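Local structure of glutamate receptor kainate-like protein (Pleurobrachia bachei, 4ZDM) at residues Val92-Asn97 / Phe215-Gly220; Asp104-Leu109 / Leu221-Pro226; Lys121-Asp126 / Asp137-Gly142. The protein probably forms part of a glycine-activated ionotropic glutamate receptor channel, its ligand-binding domain holding glycine in a cleft between two lobes. One frame throughout, in Å; residues are numbered along the deposited sequence.

Contact 1 of 3, residues Val92-Asn97 / Phe215-Gly220; sequences VVALSN and FELAFG. With GLY (glycine), chain B.
Val92 lays CG1 on the Phe219 ring, a CH-pi contact 3.9 Å from the ring centroid and 13° off its normal. With Phe219 CG anti to its carbonyl carbon (chi1 -68°), the ring returns beneath Val92 although its CB sets off away from segment 92-97; Ile44 and Met48 of helix 40-52 also pack on it. From this tight, buried end the chain turns a corner at Val93 and joins strand 205-221 as a short antiparallel pair. Leu95 and Ala218 bond to each other twice, N of Leu95 to O of Ala218 at 3.0 Å and N of Ala218 to O of Leu95 at 2.9 Å. Ala94, at the centre of an inverse gamma turn, accepts from the amino group of bound glycine through its O (Ala94 O to glycine N, 2.7 Å), while Ser96 N points almost straight at the carboxylate (to glycine OXT, 2.9 Å). Backbone recognition of this kind belongs to the clamshell ligand-binding domain of ionotropic glutamate receptors, where Arg101, Asn148 and Glu191 complete the grip on glycine. Leu217 CD2 fits under Ser96 OG at 3.3 Å and lies in plane at the edge of the Phe215 ring; the hydroxyl itself bonds Glu191. Beyond Asn97 N, which bonds Glu216 O, packing gives way to water: one molecule links Asn97 O to Glu216 N, and another joins Asn97 ND2 to Glu216 OE2, two atoms 4.0 Å from each other. These two side chains lie side by side, pointing the same way, and Glu216 OE1 bonds Ser110.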
loop_
_atom_site.group_PDB
_atom_site.type_symbol
_atom_site.label_atom_id
_atom_site.label_comp_id
_atom_site.label_asym_id
_atom_site.label_seq_id
_atom_site.Cartn_x
_atom_site.Cartn_y
_atom_site.Cartn_z
ATOM N N VAL A 92 13.263 3.481 4.241
ATOM C CA VAL A 92 14.543 2.768 4.062
ATOM C C VAL A 92 15.662 3.631 3.520
ATOM O O VAL A 92 16.690 3.073 3.098
ATOM C CB VAL A 92 14.328 1.490 3.212
ATOM C CG1 VAL A 92 13.318 0.548 3.909
ATOM C CG2 VAL A 92 13.917 1.803 1.789
ATOM N N VAL A 93 15.555 4.944 3.632
ATOM C CA VAL A 93 16.727 5.819 3.581
ATOM C C VAL A 93 17.542 5.591 4.844
ATOM O O VAL A 93 17.110 4.843 5.746
ATOM C CB VAL A 93 16.362 7.280 3.452
ATOM C CG1 VAL A 93 15.517 7.535 2.165
ATOM C CG2 VAL A 93 15.638 7.849 4.677
ATOM N N ALA A 94 18.696 6.247 4.946
ATOM C CA ALA A 94 19.407 6.331 6.206
ATOM C C ALA A 94 18.739 7.434 6.981
ATOM O O ALA A 94 19.026 8.641 6.866
ATOM C CB ALA A 94 20.903 6.601 5.966
ATOM N N LEU A 95 17.729 7.009 7.745
ATOM C CA LEU A 95 16.874 7.962 8.450
ATOM C C LEU A 95 17.435 8.241 9.821
ATOM O O LEU A 95 17.621 7.332 10.649
ATOM C CB LEU A 95 15.443 7.435 8.570
ATOM C CG LEU A 95 14.402 8.466 8.959
ATOM C CD1 LEU A 95 14.162 9.492 7.859
ATOM C CD2 LEU A 95 13.093 7.799 9.366
ATOM N N SER A 96 17.755 9.505 10.079
ATOM C CA SER A 96 18.374 9.871 11.321
ATOM C C SER A 96 17.388 9.825 12.472
ATOM O O SER A 96 16.290 10.409 12.437
ATOM C CB SER A 96 18.960 11.270 11.199
ATOM O OG SER A 96 19.775 11.267 10.043
ATOM N N ASN A 97 17.821 9.158 13.556
ATOM C CA ASN A 97 17.037 9.003 14.759
ATOM C C ASN A 97 17.275 10.210 15.630
ATOM O O ASN A 97 18.378 10.436 16.122
ATOM C CB ASN A 97 17.459 7.698 15.440
ATOM C CG ASN A 97 16.703 7.390 16.677
ATOM O OD1 ASN A 97 16.108 8.273 17.302
ATOM N ND2 ASN A 97 16.690 6.089 17.032
ATOM N N PHE A 215 24.198 10.778 15.948
ATOM C CA PHE A 215 22.879 10.174 15.889
ATOM C C PHE A 215 23.002 8.842 15.162
ATOM O O PHE A 215 23.893 8.675 14.348
ATOM C CB PHE A 215 21.856 11.062 15.118
ATOM C CG PHE A 215 22.415 11.636 13.858
ATOM C CD1 PHE A 215 23.095 12.850 13.896
ATOM C CD2 PHE A 215 22.323 10.983 12.651
ATOM C CE1 PHE A 215 23.691 13.364 12.756
ATOM C CE2 PHE A 215 22.907 11.501 11.541
ATOM C CZ PHE A 215 23.573 12.689 11.580
ATOM N N GLU A 216 22.086 7.940 15.448
ATOM C CA GLU A 216 21.946 6.701 14.688
ATOM C C GLU A 216 21.241 6.954 13.371
ATOM O O GLU A 216 20.358 7.806 13.322
ATOM C CB GLU A 216 21.186 5.677 15.495
ATOM C CG GLU A 216 21.956 5.150 16.700
ATOM C CD GLU A 216 21.245 4.007 17.349
ATOM O OE1 GLU A 216 21.774 2.861 17.307
ATOM O OE2 GLU A 216 20.107 4.167 17.893
ATOM N N LEU A 217 21.585 6.183 12.354
ATOM C CA LEU A 217 20.937 6.135 11.050
ATOM C C LEU A 217 20.250 4.796 10.969
ATOM O O LEU A 217 20.916 3.764 11.142
ATOM C CB LEU A 217 21.962 6.288 9.922
ATOM C CG LEU A 217 22.608 7.677 9.891
ATOM C CD1 LEU A 217 23.907 7.625 9.103
ATOM C CD2 LEU A 217 21.685 8.656 9.249
ATOM N N ALA A 218 18.953 4.773 10.702
ATOM C CA ALA A 218 18.159 3.551 10.804
ATOM C C ALA A 218 17.017 3.570 9.832
ATOM O O ALA A 218 16.825 4.543 9.095
ATOM C CB ALA A 218 17.672 3.414 12.260
ATOM N N PHE A 219 16.199 2.526 9.821
ATOM C CA PHE A 219 14.929 2.536 9.102
ATOM C C PHE A 219 13.842 3.049 10.022
ATOM O O PHE A 219 13.923 2.942 11.253
ATOM C CB PHE A 219 14.593 1.151 8.569
ATOM C CG PHE A 219 15.506 0.637 7.451
ATOM C CD1 PHE A 219 16.463 1.415 6.848
ATOM C CD2 PHE A 219 15.310 -0.661 6.999
ATOM C CE1 PHE A 219 17.244 0.878 5.790
ATOM C CE2 PHE A 219 16.081 -1.185 5.948
ATOM C CZ PHE A 219 17.024 -0.429 5.361
ATOM N N GLY A 220 12.783 3.607 9.434
ATOM C CA GLY A 220 11.639 4.141 10.151
ATOM C C GLY A 220 10.412 3.255 10.033
ATOM O O GLY A 220 10.124 2.794 8.920
HETATM N N GLY B . 19.499 11.322 6.704
HETATM C CA GLY B . 18.720 12.586 6.640
HETATM C C GLY B . 17.508 12.610 7.503
HETATM O O GLY B . 16.837 13.646 7.642
HETATM O OXT GLY B . 17.129 11.561 8.106
HETATM O O HOH W 1 20.188 8.849 17.488
HETATM O O HOH W 2 18.139 3.663 15.744
#

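Contact 2 of 3, residues Asp104-Leu109 / Leu221-Pro226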
loop_
_atom_site.group_PDB
_atom_site.type_symbol
_atom_site.label_atom_id
_atom_site.label_comp_id
_atom_site.label_asym_id
_atom_site.label_seq_id
_atom_site.Cartn_x
_atom_site.Cartn_y
_atom_site.Cartn_z
ATOM N N ASP A 104 7.054 10.183 17.545
ATOM C CA ASP A 104 5.931 9.865 16.687
ATOM C C ASP A 104 6.108 8.595 15.807
ATOM O O ASP A 104 5.112 8.030 15.394
ATOM C CB ASP A 104 5.612 11.041 15.779
ATOM C CG ASP A 104 5.079 12.249 16.529
ATOM O OD1 ASP A 104 4.517 12.069 17.645
ATOM O OD2 ASP A 104 5.219 13.372 15.993
ATOM N N ILE A 105 7.341 8.165 15.510
ATOM C CA ILE A 105 7.622 6.901 14.820
ATOM C C ILE A 105 8.687 6.138 15.594
ATOM O O ILE A 105 9.339 6.688 16.482
ATOM C CB ILE A 105 8.087 7.137 13.375
ATOM C CG1 ILE A 105 9.410 7.901 13.311
ATOM C CG2 ILE A 105 6.987 7.865 12.604
ATOM C CD1 ILE A 105 10.097 7.779 11.912
ATOM N N ASP A 106 8.825 4.878 15.250
ATOM C CA ASP A 106 9.914 4.031 15.756
ATOM C C ASP A 106 11.050 3.973 14.758
ATOM O O ASP A 106 10.872 4.204 13.541
ATOM C CB ASP A 106 9.447 2.613 16.016
ATOM C CG ASP A 106 8.767 2.408 17.381
ATOM O OD1 ASP A 106 8.765 3.328 18.226
ATOM O OD2 ASP A 106 8.292 1.270 17.578
ATOM N N PHE A 107 12.226 3.677 15.276
ATOM C CA PHE A 107 13.430 3.433 14.481
ATOM C C PHE A 107 13.870 2.005 14.708
ATOM O O PHE A 107 13.850 1.498 15.846
ATOM C CB PHE A 107 14.530 4.411 14.876
ATOM C CG PHE A 107 14.263 5.786 14.402
ATOM C CD1 PHE A 107 13.465 6.643 15.133
ATOM C CD2 PHE A 107 14.744 6.217 13.205
ATOM C CE1 PHE A 107 13.190 7.930 14.673
ATOM C CE2 PHE A 107 14.485 7.482 12.733
ATOM C CZ PHE A 107 13.688 8.349 13.471
ATOM N N SER A 108 14.278 1.394 13.617
ATOM C CA SER A 108 14.920 0.085 13.711
ATOM C C SER A 108 16.227 0.182 14.432
ATOM O O SER A 108 16.783 1.253 14.646
ATOM C CB SER A 108 15.160 -0.513 12.316
ATOM O OG SER A 108 16.225 0.127 11.610
ATOM N N LEU A 109 16.751 -0.994 14.769
ATOM C CA LEU A 109 18.158 -1.116 15.089
ATOM C C LEU A 109 18.947 -0.459 13.961
ATOM O O LEU A 109 18.609 -0.600 12.782
ATOM C CB LEU A 109 18.508 -2.597 15.294
ATOM C CG LEU A 109 19.890 -2.959 15.750
ATOM C CD1 LEU A 109 19.796 -4.163 16.764
ATOM C CD2 LEU A 109 20.688 -3.324 14.546
ATOM N N LEU A 221 9.683 3.061 11.148
ATOM C CA LEU A 221 8.507 2.207 11.171
ATOM C C LEU A 221 7.447 2.871 11.997
ATOM O O LEU A 221 7.772 3.668 12.885
ATOM C CB LEU A 221 8.768 0.828 11.802
ATOM C CG LEU A 221 9.713 -0.122 11.033
ATOM C CD1 LEU A 221 11.151 0.219 11.222
ATOM C CD2 LEU A 221 9.473 -1.556 11.510
ATOM N N ARG A 222 6.181 2.585 11.731
ATOM C CA ARG A 222 5.132 3.041 12.643
ATOM C C ARG A 222 5.315 2.377 13.998
ATOM O O ARG A 222 5.810 1.264 14.112
ATOM C CB ARG A 222 3.724 2.739 12.072
ATOM C CG ARG A 222 3.348 3.617 10.904
ATOM C CD ARG A 222 1.930 3.311 10.425
ATOM N NE ARG A 222 1.812 1.999 9.816
ATOM C CZ ARG A 222 2.139 1.755 8.545
ATOM N NH1 ARG A 222 2.559 2.720 7.767
ATOM N NH2 ARG A 222 2.046 0.513 8.063
ATOM N N LYS A 223 4.862 3.080 15.036
ATOM C CA LYS A 223 4.826 2.465 16.362
ATOM C C LYS A 223 4.004 1.167 16.345
ATOM O O LYS A 223 3.020 1.038 15.637
ATOM C CB LYS A 223 4.270 3.463 17.381
ATOM C CG LYS A 223 5.193 4.633 17.566
ATOM C CD LYS A 223 4.655 5.549 18.624
ATOM C CE LYS A 223 5.710 6.531 19.036
ATOM N NZ LYS A 223 5.340 7.023 20.394
ATOM N N ASN A 224 4.438 0.220 17.153
ATOM C CA ASN A 224 3.732 -1.049 17.342
ATOM C C ASN A 224 3.699 -1.918 16.113
ATOM O O ASN A 224 2.813 -2.740 15.885
ATOM C CB ASN A 224 2.290 -0.802 17.835
ATOM C CG ASN A 224 2.269 -0.065 19.167
ATOM O OD1 ASN A 224 2.915 -0.494 20.120
ATOM N ND2 ASN A 224 1.629 1.094 19.196
ATOM N N SER A 225 4.717 -1.759 15.267
ATOM C CA SER A 225 4.765 -2.563 14.063
ATOM C C SER A 225 4.985 -4.019 14.368
ATOM O O SER A 225 5.939 -4.353 15.084
ATOM C CB SER A 225 5.893 -2.095 13.138
ATOM O OG SER A 225 5.953 -2.958 12.008
ATOM N N PRO A 226 4.188 -4.876 13.734
ATOM C CA PRO A 226 4.390 -6.295 13.990
ATOM C C PRO A 226 5.652 -6.853 13.377
ATOM O O PRO A 226 6.009 -7.985 13.758
ATOM C CB PRO A 226 3.126 -6.926 13.395
ATOM C CG PRO A 226 2.653 -5.998 12.373
ATOM C CD PRO A 226 3.014 -4.606 12.873
HETATM O O HOH W 3 3.992 5.656 14.292
HETATM O O HOH W 4 7.503 -0.319 15.557
HETATM O O HOH W 5 6.249 0.614 19.142
#
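Asp106 and Leu221 meet as a single antiparallel hydrogen-bonded pair. Asp106 N bonds Leu221 O at 2.9 Å, and Leu221 N bonds Asp106 O at 2.9 Å. On the flank of this pair Ile105 CB touches Leu221 O at 3.5 Å, and Leu221 CD1 lies 4.2 Å from Ser108 CB. The Asp106 carboxylate stands across the Lys223 side chain at about a right angle, OD1 3.9 Å from Lys223 CG, but the two charges do not meet: the lysine chain runs out extended past the carbonyl of Asp104, and NZ bonds Ala103 O. Water takes over from here. Asp106 OD2 accepts from two molecules, each at 2.7 Å; one also donates to Arg222 O and receives Ser225 N, and the other receives Asn224 N. A third joins Asp104 O to Lys223 N. The carboxylate is thus tied through solvent to a type II beta turn from Arg222 to Ser225, whose own closing bond, Ser225 N to Arg222 O, is weak at 3.4 Å. This turn follows the long strand 205-221 and leads toward helix 228-240; the pair joins the short strand 106-107 to the last residue of strand 205-221, within the same lobe as the glycine-contacting strand 94-96. Further out, Ile105 is bedded on Ile80, Leu83 and Leu84 of helix 78-84 and on Leu95. Arg222 anchors the other segment: its guanidinium makes a salt bridge with Asp89 and bonds the carbonyls of Leu83 and Thr88. Asp104 OD2 bonds Trp76 NE1, and helix 228-240 supplies Asp232, which accepts from Leu109 N.

Contact 3 of 3, residues Lys121-Asp126 / Asp137-Gly142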
loop_
_atom_site.group_PDB
_atom_site.type_symbol
_atom_site.label_atom_id
_atom_site.label_comp_id
_atom_site.label_asym_id
_atom_site.label_seq_id
_atom_site.Cartn_x
_atom_site.Cartn_y
_atom_site.Cartn_z
ATOM N N LYS A 121 34.355 25.327 1.407
ATOM C CA LYS A 121 35.455 25.436 0.416
ATOM C C LYS A 121 36.585 26.238 1.097
ATOM O O LYS A 121 36.367 27.336 1.569
ATOM C CB LYS A 121 34.974 26.104 -0.865
ATOM C CG LYS A 121 36.011 26.126 -2.006
ATOM C CD LYS A 121 35.468 26.947 -3.183
ATOM C CE LYS A 121 36.572 27.384 -4.144
ATOM N NZ LYS A 121 36.000 28.331 -5.151
ATOM N N SER A 122 37.754 25.634 1.210
ATOM C CA SER A 122 38.860 26.234 1.976
ATOM C C SER A 122 39.326 27.542 1.353
ATOM O O SER A 122 39.554 27.613 0.147
ATOM C CB SER A 122 40.040 25.259 2.072
ATOM O OG SER A 122 41.042 25.766 2.947
ATOM N N ASP A 123 39.442 28.566 2.195
ATOM C CA ASP A 123 39.910 29.891 1.796
ATOM C C ASP A 123 41.266 30.184 2.408
ATOM O O ASP A 123 41.826 31.255 2.185
ATOM C CB ASP A 123 38.927 30.979 2.242
ATOM C CG ASP A 123 37.712 31.072 1.360
ATOM O OD1 ASP A 123 37.766 30.570 0.218
ATOM O OD2 ASP A 123 36.701 31.660 1.803
ATOM N N GLY A 124 41.783 29.242 3.194
ATOM C CA GLY A 124 42.937 29.506 4.033
ATOM C C GLY A 124 42.512 30.116 5.359
ATOM O O GLY A 124 42.942 29.660 6.423
ATOM N N THR A 125 41.659 31.142 5.297
ATOM C CA THR A 125 41.096 31.761 6.502
ATOM C C THR A 125 39.900 30.971 7.028
ATOM O O THR A 125 38.875 31.555 7.396
ATOM C CB THR A 125 40.615 33.210 6.258
ATOM O OG1 THR A 125 39.494 33.199 5.365
ATOM C CG2 THR A 125 41.736 34.079 5.683
ATOM N N ASP A 126 40.026 29.650 7.059
ATOM C CA ASP A 126 38.939 28.812 7.526
ATOM C C ASP A 126 38.759 28.988 9.029
ATOM O O ASP A 126 39.685 29.365 9.752
ATOM C CB ASP A 126 39.201 27.347 7.201
ATOM C CG ASP A 126 39.676 27.136 5.772
ATOM O OD1 ASP A 126 39.258 27.890 4.860
ATOM O OD2 ASP A 126 40.479 26.207 5.564
ATOM N N ASP A 137 31.333 37.455 9.732
ATOM C CA ASP A 137 30.467 37.834 8.618
ATOM C C ASP A 137 31.071 37.485 7.260
ATOM O O ASP A 137 30.563 37.913 6.226
ATOM C CB ASP A 137 30.150 39.335 8.680
ATOM C CG ASP A 137 31.377 40.185 8.972
ATOM O OD1 ASP A 137 32.433 39.960 8.337
ATOM O OD2 ASP A 137 31.279 41.080 9.843
ATOM N N LYS A 138 32.152 36.715 7.254
ATOM C CA LYS A 138 32.751 36.258 6.008
ATOM C C LYS A 138 31.963 35.116 5.362
ATOM O O LYS A 138 31.798 35.072 4.146
ATOM C CB LYS A 138 34.187 35.801 6.258
ATOM C CG LYS A 138 34.896 35.228 5.029
ATOM C CD LYS A 138 36.381 35.031 5.323
ATOM C CE LYS A 138 37.100 34.284 4.215
ATOM N NZ LYS A 138 36.578 34.601 2.864
ATOM N N TYR A 139 31.473 34.196 6.187
ATOM C CA TYR A 139 30.806 33.008 5.666
ATOM C C TYR A 139 29.335 33.010 5.978
ATOM O O TYR A 139 28.938 33.282 7.109
ATOM C CB TYR A 139 31.415 31.762 6.267
ATOM C CG TYR A 139 32.851 31.577 5.919
ATOM C CD1 TYR A 139 33.225 31.000 4.719
ATOM C CD2 TYR A 139 33.843 32.014 6.784
ATOM C CE1 TYR A 139 34.566 30.841 4.390
ATOM C CE2 TYR A 139 35.184 31.860 6.469
ATOM C CZ TYR A 139 35.534 31.278 5.274
ATOM O OH TYR A 139 36.865 31.122 4.981
ATOM N N GLN A 140 28.541 32.718 4.954
ATOM C CA GLN A 140 27.170 32.266 5.146
ATOM C C GLN A 140 27.206 30.792 5.557
ATOM O O GLN A 140 28.200 30.103 5.374
ATOM C CB GLN A 140 26.346 32.386 3.874
ATOM C CG GLN A 140 26.095 33.823 3.425
ATOM C CD GLN A 140 25.177 33.856 2.234
ATOM O OE1 GLN A 140 25.615 33.648 1.108
ATOM N NE2 GLN A 140 23.883 34.052 2.482
ATOM N N TRP A 141 26.110 30.315 6.129
ATOM C CA TRP A 141 25.990 28.876 6.333
ATOM C C TRP A 141 24.558 28.441 6.089
ATOM O O TRP A 141 23.638 29.241 6.096
ATOM C CB TRP A 141 26.448 28.485 7.730
ATOM C CG TRP A 141 25.652 29.056 8.871
ATOM C CD1 TRP A 141 24.628 28.426 9.534
ATOM C CD2 TRP A 141 25.822 30.319 9.517
ATOM N NE1 TRP A 141 24.149 29.218 10.537
ATOM C CE2 TRP A 141 24.869 30.391 10.547
ATOM C CE3 TRP A 141 26.691 31.408 9.316
ATOM C CZ2 TRP A 141 24.747 31.502 11.374
ATOM C CZ3 TRP A 141 26.560 32.505 10.145
ATOM C CH2 TRP A 141 25.608 32.528 11.172
ATOM N N GLY A 142 24.374 27.142 5.845
ATOM C CA GLY A 142 23.106 26.605 5.446
ATOM C C GLY A 142 22.820 25.185 5.902
ATOM O O GLY A 142 23.722 24.422 6.167
HETATM O O HOH W 6 36.965 28.616 4.202
#
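Tyr139, just before strand 140-144, reaches Asp123 and Thr125 of the loop 121-126. From Tyr139 CB, with CG anti to the carbonyl carbon (chi1 -63°), the ring extends toward the loop, and Lys138 CG lies 3.7 Å above one of its faces, offset toward the rim. Along the ring, CE1 comes within 3.5 Å of Asp123 OD2, while CE2 is on the side of Thr125 O, which sits in plane at the ring edge. CZ carries the hydroxyl into the bend of the loop, where OH is 3.2 Å from both Asp123 OD2 and Thr125 O. Its clear bond is to a water that accepts the hydroxyl proton at 2.6 Å from OH and gives its own two protons to Lys121 O and Asp126 OD1. Asp126 shapes the loop that receives the tyrosine: OD1 accepts Asp123 N at 2.8 Å and OD2 accepts Ser122 OG, each oxygen using its syn lone pair. Beside the ring, the Lys138 chain runs extended and bends only at its last torsion, which brings NZ to Asp123 OD2 as a salt bridge of 3.1 Å, entering from 43° above the carboxylate plane. The contact joins two ends of the connection between strands 112-121 and 140-144, far from the glycine pocket. Asp123, Gly124 and Thr125 are poorly ordered, and the salt bridge lies at an exposed surface, so solvent probably screens it and its grip is likely modest; the buried tyrosine and its water are the more definite part of the link.

How the contacts relate
Contacts 1 and 2 are neighbours, their centres 11 Å apart, using consecutive parts of strand 205-221 and the loop after it. They touch where Phe219 O meets Ser108 N in a probable hydrogen bond, and Phe107 packs on Ser96 and Asn97. Along the chain their segments alternate, 92-97, 104-109, 215-220, 221-226, and contact 3 is nested inside both loops. It lies about 30 Å from contact 1 and 40 Å from contact 2, between centres, on the opposite side of the chain's centre from contact 2, though all three reach one branched sheet. Contact 1 thus sits at the glycine site near the middle, with contacts 2 and 3 toward the two ends of the domain.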